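PDB 1KS8: endo-b-1,4-glucanase from Nasutitermes takasagoensis, which probably catalyses endohydrolysis of beta-1,4-glucosidic linkages in cellulose and related beta-glucans, as a family 9 glycoside hydrolase. Local coordinates for residues A[280-285]-A[325-330]; A[293-298]-A[393-398]; A[306-311]-A[333-338]. All coordinates share one frame; numbering follows the deposited sequence.

Contact 1 (A[280-285]-A[325-330]); sequences YVNYLI and SSYRQF
Val281 presses its CG1 methyl onto the phenol ring of Tyr327, opening a contact that is almost wholly carbon against aromatic faces. With CG1 anti to the backbone N (chi1 175°), the methyl lies over the middle of the ring, 3.4 Å from the ring centroid and 14° off its normal, a close CH-pi contact. The next residue meets the same tyrosine elsewhere: the side chain of Asn282 lies nearly perpendicular to it and brings its amide to the ring edge, where ND2 lies in the ring plane and 2.6 Å from Tyr327 OH. Tyr327 is therefore met over a face by a methyl and at its hydroxyl end by an amide.

One turn after Val281, Ile285 serves two aromatic rings. Its CG1 methylene sits over one face of Phe330, displaced toward the rim, at 3.9 Å from the centroid in a second CH-pi contact, while Ile285 CG2 lies 3.8 Å from Phe330 CD1. The isoleucine and phenylalanine run alongside one another with opposed directions, and Ile285 CD1 continues to Tyr327 CD1, at 3.9 Å.

The short helical segments cross at 52° with their axes 11.5 Å apart, a wide spacing bridged by the two rings and the aliphatic chains that pack on them. In this protein of (alpha/alpha)6 fold, helices 271-286 and 324-341 pack side by side, and helix 303-319 lies against both: its Met314 touches Val281 and Phe330, while its Ala310 meets Leu284.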
# COMPACT_ATOMS: atom_id res chain seq x y z
N TYR A 280 -12.96 -7.86 -16.47
CA TYR A 280 -11.72 -7.11 -16.29
C TYR A 280 -10.49 -8.01 -16.37
O TYR A 280 -9.54 -7.70 -17.09
CB TYR A 280 -11.74 -6.39 -14.93
CG TYR A 280 -10.44 -5.67 -14.62
CD1 TYR A 280 -10.00 -4.62 -15.41
CD2 TYR A 280 -9.65 -6.07 -13.54
CE1 TYR A 280 -8.79 -3.96 -15.13
CE2 TYR A 280 -8.45 -5.42 -13.25
CZ TYR A 280 -8.02 -4.38 -14.05
OH TYR A 280 -6.83 -3.75 -13.78
N VAL A 281 -10.50 -9.11 -15.64
CA VAL A 281 -9.37 -10.02 -15.65
C VAL A 281 -9.13 -10.60 -17.04
O VAL A 281 -7.99 -10.64 -17.51
CB VAL A 281 -9.56 -11.18 -14.64
CG1 VAL A 281 -8.42 -12.18 -14.78
CG2 VAL A 281 -9.60 -10.62 -13.22
N ASN A 282 -10.19 -11.03 -17.71
CA ASN A 282 -10.06 -11.59 -19.05
C ASN A 282 -9.44 -10.56 -19.98
O ASN A 282 -8.61 -10.89 -20.82
CB ASN A 282 -11.43 -12.03 -19.59
CG ASN A 282 -11.96 -13.27 -18.89
OD1 ASN A 282 -13.13 -13.63 -19.06
ND2 ASN A 282 -11.11 -13.92 -18.10
N TYR A 283 -9.84 -9.30 -19.82
CA TYR A 283 -9.31 -8.22 -20.63
C TYR A 283 -7.80 -8.07 -20.41
O TYR A 283 -7.04 -7.94 -21.36
CB TYR A 283 -9.98 -6.89 -20.29
CG TYR A 283 -9.27 -5.72 -20.91
CD1 TYR A 283 -9.32 -5.50 -22.28
CD2 TYR A 283 -8.48 -4.87 -20.13
CE1 TYR A 283 -8.59 -4.47 -22.87
CE2 TYR A 283 -7.74 -3.84 -20.71
CZ TYR A 283 -7.80 -3.65 -22.08
OH TYR A 283 -7.06 -2.65 -22.67
N LEU A 284 -7.38 -8.09 -19.15
CA LEU A 284 -5.96 -7.96 -18.84
C LEU A 284 -5.15 -9.09 -19.47
O LEU A 284 -4.13 -8.85 -20.10
CB LEU A 284 -5.74 -7.97 -17.32
CG LEU A 284 -6.24 -6.77 -16.52
CD1 LEU A 284 -5.95 -7.02 -15.04
CD2 LEU A 284 -5.57 -5.49 -17.00
N ILE A 285 -5.62 -10.32 -19.29
CA ILE A 285 -4.93 -11.49 -19.82
C ILE A 285 -4.89 -11.53 -21.35
O ILE A 285 -3.84 -11.77 -21.94
CB ILE A 285 -5.60 -12.79 -19.31
CG1 ILE A 285 -5.45 -12.88 -17.79
CG2 ILE A 285 -4.97 -14.00 -20.00
CD1 ILE A 285 -6.07 -14.11 -17.17
N SER A 325 -7.49 -21.89 -12.01
CA SER A 325 -6.19 -22.33 -12.51
C SER A 325 -5.51 -21.32 -13.43
O SER A 325 -4.34 -20.98 -13.22
CB SER A 325 -6.33 -23.67 -13.23
OG SER A 325 -6.70 -24.69 -12.32
N SER A 326 -6.23 -20.84 -14.43
CA SER A 326 -5.66 -19.89 -15.38
C SER A 326 -5.36 -18.53 -14.74
O SER A 326 -4.33 -17.92 -15.04
CB SER A 326 -6.59 -19.71 -16.58
OG SER A 326 -7.86 -19.23 -16.20
N TYR A 327 -6.25 -18.07 -13.87
CA TYR A 327 -6.05 -16.78 -13.20
C TYR A 327 -4.84 -16.83 -12.27
O TYR A 327 -4.03 -15.90 -12.24
CB TYR A 327 -7.31 -16.40 -12.42
CG TYR A 327 -8.43 -15.84 -13.26
CD1 TYR A 327 -8.41 -15.91 -14.65
CD2 TYR A 327 -9.53 -15.23 -12.65
CE1 TYR A 327 -9.46 -15.39 -15.42
CE2 TYR A 327 -10.58 -14.71 -13.40
CZ TYR A 327 -10.54 -14.79 -14.78
OH TYR A 327 -11.58 -14.28 -15.52
N ARG A 328 -4.72 -17.91 -11.51
CA ARG A 328 -3.60 -18.07 -10.59
C ARG A 328 -2.29 -18.19 -11.36
O ARG A 328 -1.28 -17.62 -10.97
CB ARG A 328 -3.81 -19.32 -9.73
CG ARG A 328 -4.87 -19.12 -8.66
CD ARG A 328 -5.31 -20.43 -8.02
NE ARG A 328 -6.22 -20.18 -6.92
CZ ARG A 328 -7.00 -21.11 -6.36
NH1 ARG A 328 -6.99 -22.36 -6.80
NH2 ARG A 328 -7.79 -20.77 -5.34
N GLN A 329 -2.32 -18.92 -12.47
CA GLN A 329 -1.13 -19.09 -13.30
C GLN A 329 -0.69 -17.74 -13.87
O GLN A 329 0.49 -17.40 -13.83
CB GLN A 329 -1.41 -20.06 -14.44
CG GLN A 329 -0.23 -20.28 -15.39
CD GLN A 329 0.87 -21.14 -14.78
OE1 GLN A 329 1.92 -21.33 -15.39
NE2 GLN A 329 0.62 -21.67 -13.59
N PHE A 330 -1.64 -16.97 -14.40
CA PHE A 330 -1.28 -15.69 -14.98
C PHE A 330 -0.73 -14.75 -13.91
O PHE A 330 0.25 -14.05 -14.13
CB PHE A 330 -2.47 -15.02 -15.67
CG PHE A 330 -2.06 -13.89 -16.57
CD1 PHE A 330 -1.81 -14.12 -17.92
CD2 PHE A 330 -1.85 -12.62 -16.05
CE1 PHE A 330 -1.35 -13.09 -18.74
CE2 PHE A 330 -1.39 -11.59 -16.86
CZ PHE A 330 -1.14 -11.82 -18.21

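Contact 2 (A[293-298]-A[393-398]); sequences KGLLYI and GGPDQN
CG of Tyr297 lies anti to the backbone N (chi1 -168°), which sends the ring toward the loop 393-398, where it meets Gln397. The backbone of Gln397 lays CA and CB over that ring, and its chi1 of 66°, with CG between the backbone N and the carbonyl carbon, sets only the direction in which the extended chain leaves CB. The CB methylene stands over the ring centre, 3.8 Å from the centroid and only 4° off the normal, a CH-pi contact made by the root of the side chain.

The neighbouring backbone extends this cover. Gln397 N comes to 3.4 Å from Tyr297 CE2, while the carbonyl O of Pro395 is near the ring plane, at the edge, 4.2 Å from Tyr297 CE2. A water joins the two segments beyond the ring: it accepts from Gln397 N at 2.9 Å and is hydrogen-bonded to Tyr297 OH at 2.9 Å.

On the inner side, Leu295 and Pro395 reach toward each other, and Leu295 CD2 lies 4.1 Å from Pro395 CG. Leu304 and Ala307 of helix 303-319 also touch Leu295, and Tyr337 of helix 324-341 packs on both Leu295 and Pro395. The side chain of Pro395 is about 11 Å from those of Asp403 and Glu412, the predicted active-site residues. Asp396 shapes the second loop: its OD1 accepts from Asn398 N at 2.8 Å, closing an Asx turn, and also from Asn400 N.

No direct hydrogen bond links the segments. The join between these irregular loops rests on apolar packing at its buried end and, near the surface, on an aromatic face with a bridging water.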
# COMPACT_ATOMS: atom_id res chain seq x y z
N LYS A 293 8.29 -9.45 -23.27
CA LYS A 293 8.56 -10.55 -22.36
C LYS A 293 7.39 -10.97 -21.47
O LYS A 293 7.53 -11.82 -20.60
CB LYS A 293 9.80 -10.24 -21.51
CG LYS A 293 11.08 -10.21 -22.35
CD LYS A 293 12.33 -9.98 -21.52
CE LYS A 293 13.56 -10.03 -22.40
NZ LYS A 293 14.83 -9.81 -21.64
N GLY A 294 6.22 -10.36 -21.70
CA GLY A 294 5.04 -10.75 -20.95
C GLY A 294 4.53 -9.94 -19.78
O GLY A 294 3.51 -10.30 -19.19
N LEU A 295 5.21 -8.86 -19.42
CA LEU A 295 4.76 -8.04 -18.30
C LEU A 295 3.60 -7.14 -18.69
O LEU A 295 3.65 -6.47 -19.72
CB LEU A 295 5.91 -7.17 -17.78
CG LEU A 295 5.56 -6.19 -16.65
CD1 LEU A 295 5.33 -6.97 -15.37
CD2 LEU A 295 6.68 -5.18 -16.47
N LEU A 296 2.55 -7.13 -17.88
CA LEU A 296 1.41 -6.25 -18.14
C LEU A 296 1.95 -4.82 -18.07
O LEU A 296 2.60 -4.46 -17.09
CB LEU A 296 0.33 -6.42 -17.07
CG LEU A 296 -0.56 -7.66 -17.13
CD1 LEU A 296 -1.35 -7.77 -15.84
CD2 LEU A 296 -1.49 -7.56 -18.32
N TYR A 297 1.71 -4.02 -19.10
CA TYR A 297 2.19 -2.64 -19.08
C TYR A 297 0.97 -1.73 -19.02
O TYR A 297 0.39 -1.37 -20.05
CB TYR A 297 3.04 -2.33 -20.31
CG TYR A 297 3.79 -1.02 -20.20
CD1 TYR A 297 3.23 0.17 -20.66
CD2 TYR A 297 5.02 -0.97 -19.55
CE1 TYR A 297 3.90 1.39 -20.49
CE2 TYR A 297 5.69 0.24 -19.37
CZ TYR A 297 5.12 1.41 -19.84
OH TYR A 297 5.78 2.61 -19.64
N ILE A 298 0.59 -1.37 -17.80
CA ILE A 298 -0.58 -0.54 -17.55
C ILE A 298 -0.31 0.96 -17.56
O ILE A 298 -1.15 1.74 -17.99
CB ILE A 298 -1.22 -0.99 -16.22
CG1 ILE A 298 -1.73 -2.43 -16.37
CG2 ILE A 298 -2.35 -0.05 -15.82
CD1 ILE A 298 -2.07 -3.12 -15.07
N GLY A 393 9.97 0.69 -9.67
CA GLY A 393 9.04 1.02 -10.74
C GLY A 393 9.14 -0.04 -11.83
O GLY A 393 8.13 -0.56 -12.30
N GLY A 394 10.36 -0.34 -12.25
CA GLY A 394 10.54 -1.37 -13.26
C GLY A 394 11.02 -0.93 -14.62
O GLY A 394 11.45 0.20 -14.81
N PRO A 395 10.95 -1.84 -15.60
CA PRO A 395 11.39 -1.59 -16.98
C PRO A 395 10.36 -0.82 -17.80
O PRO A 395 9.23 -0.60 -17.35
CB PRO A 395 11.60 -3.00 -17.52
CG PRO A 395 10.46 -3.74 -16.89
CD PRO A 395 10.48 -3.23 -15.45
N ASP A 396 10.76 -0.39 -18.99
CA ASP A 396 9.84 0.33 -19.85
C ASP A 396 8.99 -0.67 -20.64
O ASP A 396 9.07 -1.88 -20.41
CB ASP A 396 10.58 1.29 -20.80
CG ASP A 396 11.49 0.58 -21.79
OD1 ASP A 396 11.37 -0.65 -21.98
OD2 ASP A 396 12.32 1.27 -22.41
N GLN A 397 8.19 -0.16 -21.57
CA GLN A 397 7.30 -1.00 -22.36
C GLN A 397 8.00 -2.05 -23.23
O GLN A 397 7.34 -2.93 -23.78
CB GLN A 397 6.40 -0.13 -23.23
CG GLN A 397 7.13 0.66 -24.30
CD GLN A 397 6.20 1.57 -25.08
OE1 GLN A 397 5.13 1.15 -25.53
NE2 GLN A 397 6.60 2.83 -25.25
N ASN A 398 9.32 -1.96 -23.34
CA ASN A 398 10.08 -2.92 -24.14
C ASN A 398 11.07 -3.71 -23.30
O ASN A 398 12.06 -4.22 -23.82
CB ASN A 398 10.81 -2.20 -25.28
CG ASN A 398 9.86 -1.68 -26.34
OD1 ASN A 398 9.06 -2.43 -26.90
ND2 ASN A 398 9.94 -0.38 -26.62
O HOH W 1 7.71 2.72 -21.74

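Contact 3 (A[306-311]-A[333-338]); sequences HAANAA and TQIDYA
Ala308 and Ala311 both receive the tip of Ile335, whose CD1 methyl lies 4.1 Å from Ala308 CB and 4.2 Å from Ala311 CB. The isoleucine is bent at chi2 (-57°), which turns CD1 toward the alanine surface although its CB leaves the backbone to the side. Next to it, Gln334 packs by two parts of its chain: Gln334 CB is 4.2 Å from Ala311 CB, and Gln334 OE1 lies 3.6 Å from Ala307 CB. The small alanine side chains let the helices approach closely, with the axes of the two short segments 8.9 Å apart at an angle of 148°, roughly antiparallel.

Further out, the amide of Gln334 is held by polar partners that do not come from the opposing helix. OE1 accepts from the backbone N of Leu296, and NE2 donates to Gly294 O, so one side-chain amide engages the loop 293-298 through both of its ends. Gln334 NE2 also donates to Thr333 OG1 at 3.2 Å, nearly in the amide plane and with an N-H...O angle of 162°; Thr333 OG1 is itself bonded to Phe330 O, three residues back. Together these bonds fix which way round the amide lies, with OE1 next to the methyl of Ala307.

Ile335 has its own outer shell in Ala424, Leu425 and Leu428 of helix 415-430, whose Phe421 meets Ala308. The touching residues of 306-311 and 333-338 are all buried and mostly apolar, and the one polar group among them is satisfied by the loop's backbone, with Thr333 OG1 as a further partner of NE2. Gln334 thus ties loop 293-298 to the helix pair and probably helps hold the loop in place.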
# COMPACT_ATOMS: atom_id res chain seq x y z
N HIS A 306 1.65 -1.91 -10.81
CA HIS A 306 0.38 -2.13 -11.50
C HIS A 306 0.20 -3.60 -11.87
O HIS A 306 -0.90 -4.14 -11.75
CB HIS A 306 0.28 -1.26 -12.76
CG HIS A 306 0.02 0.19 -12.47
ND1 HIS A 306 -1.10 0.62 -11.79
CD2 HIS A 306 0.72 1.31 -12.79
CE1 HIS A 306 -1.08 1.94 -11.70
NE2 HIS A 306 0.02 2.38 -12.30
N ALA A 307 1.27 -4.24 -12.33
CA ALA A 307 1.20 -5.65 -12.71
C ALA A 307 0.95 -6.53 -11.48
O ALA A 307 0.18 -7.49 -11.54
CB ALA A 307 2.48 -6.08 -13.41
N ALA A 308 1.60 -6.20 -10.37
CA ALA A 308 1.41 -6.97 -9.15
C ALA A 308 0.01 -6.74 -8.56
O ALA A 308 -0.59 -7.66 -8.01
CB ALA A 308 2.48 -6.61 -8.12
N ASN A 309 -0.51 -5.52 -8.68
CA ASN A 309 -1.85 -5.24 -8.18
C ASN A 309 -2.86 -6.05 -8.98
O ASN A 309 -3.81 -6.59 -8.43
CB ASN A 309 -2.18 -3.75 -8.32
CG ASN A 309 -1.48 -2.89 -7.28
OD1 ASN A 309 -0.70 -3.40 -6.47
ND2 ASN A 309 -1.77 -1.59 -7.29
N ALA A 310 -2.64 -6.11 -10.29
CA ALA A 310 -3.53 -6.88 -11.16
C ALA A 310 -3.43 -8.35 -10.77
O ALA A 310 -4.44 -9.05 -10.72
CB ALA A 310 -3.13 -6.69 -12.62
N ALA A 311 -2.21 -8.81 -10.49
CA ALA A 311 -2.01 -10.20 -10.09
C ALA A 311 -2.82 -10.51 -8.84
O ALA A 311 -3.42 -11.58 -8.73
CB ALA A 311 -0.53 -10.47 -9.84
N THR A 333 2.81 -15.43 -13.32
CA THR A 333 3.75 -14.96 -14.33
C THR A 333 4.15 -13.51 -14.08
O THR A 333 5.28 -13.11 -14.36
CB THR A 333 3.20 -15.07 -15.77
OG1 THR A 333 2.10 -14.17 -15.94
CG2 THR A 333 2.75 -16.50 -16.07
N GLN A 334 3.22 -12.72 -13.56
CA GLN A 334 3.51 -11.31 -13.30
C GLN A 334 4.45 -11.17 -12.11
O GLN A 334 5.42 -10.41 -12.16
CB GLN A 334 2.21 -10.55 -13.06
CG GLN A 334 1.28 -10.60 -14.26
CD GLN A 334 1.94 -10.08 -15.53
OE1 GLN A 334 2.22 -8.89 -15.64
NE2 GLN A 334 2.20 -10.97 -16.48
N ILE A 335 4.18 -11.91 -11.04
CA ILE A 335 5.04 -11.87 -9.88
C ILE A 335 6.41 -12.41 -10.28
O ILE A 335 7.45 -11.85 -9.93
CB ILE A 335 4.46 -12.71 -8.72
CG1 ILE A 335 3.11 -12.13 -8.28
CG2 ILE A 335 5.44 -12.75 -7.55
CD1 ILE A 335 3.16 -10.66 -7.86
N ASP A 336 6.42 -13.50 -11.05
CA ASP A 336 7.68 -14.10 -11.49
C ASP A 336 8.49 -13.16 -12.38
O ASP A 336 9.72 -13.23 -12.39
CB ASP A 336 7.42 -15.42 -12.21
CG ASP A 336 7.05 -16.54 -11.25
OD1 ASP A 336 7.10 -16.31 -10.02
OD2 ASP A 336 6.70 -17.64 -11.71
N TYR A 337 7.82 -12.29 -13.13
CA TYR A 337 8.55 -11.35 -13.95
C TYR A 337 9.31 -10.42 -13.00
O TYR A 337 10.49 -10.15 -13.19
CB TYR A 337 7.62 -10.54 -14.86
CG TYR A 337 8.35 -9.55 -15.74
CD1 TYR A 337 8.90 -8.38 -15.21
CD2 TYR A 337 8.54 -9.81 -17.10
CE1 TYR A 337 9.61 -7.49 -16.00
CE2 TYR A 337 9.26 -8.92 -17.90
CZ TYR A 337 9.79 -7.77 -17.35
OH TYR A 337 10.51 -6.89 -18.13
N ALA A 338 8.62 -9.93 -11.97
CA ALA A 338 9.25 -9.04 -11.01
C ALA A 338 10.42 -9.70 -10.31
O ALA A 338 11.40 -9.05 -9.96
CB ALA A 338 8.22 -8.58 -9.98

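In the fold
The three contacts share one side of the fold but differ in depth. Contact 3 is core, joining consecutive helices through small alanines; contact 1 is partly buried and spans a wider gap with aromatic rings; contact 2 is also partly buried, joins two loops and uses a water near the surface. Contacts 1 and 3 both draw on helix 324-341. Contact 2 touches both: Leu296 packs on Leu284 and Phe330 of contact 1, while the Gln334 amide of contact 3 bonds to the backbone of 293-298. Direct polar links are thus found where this loop meets the helix 324-341, and the helix-helix faces remain largely apolar.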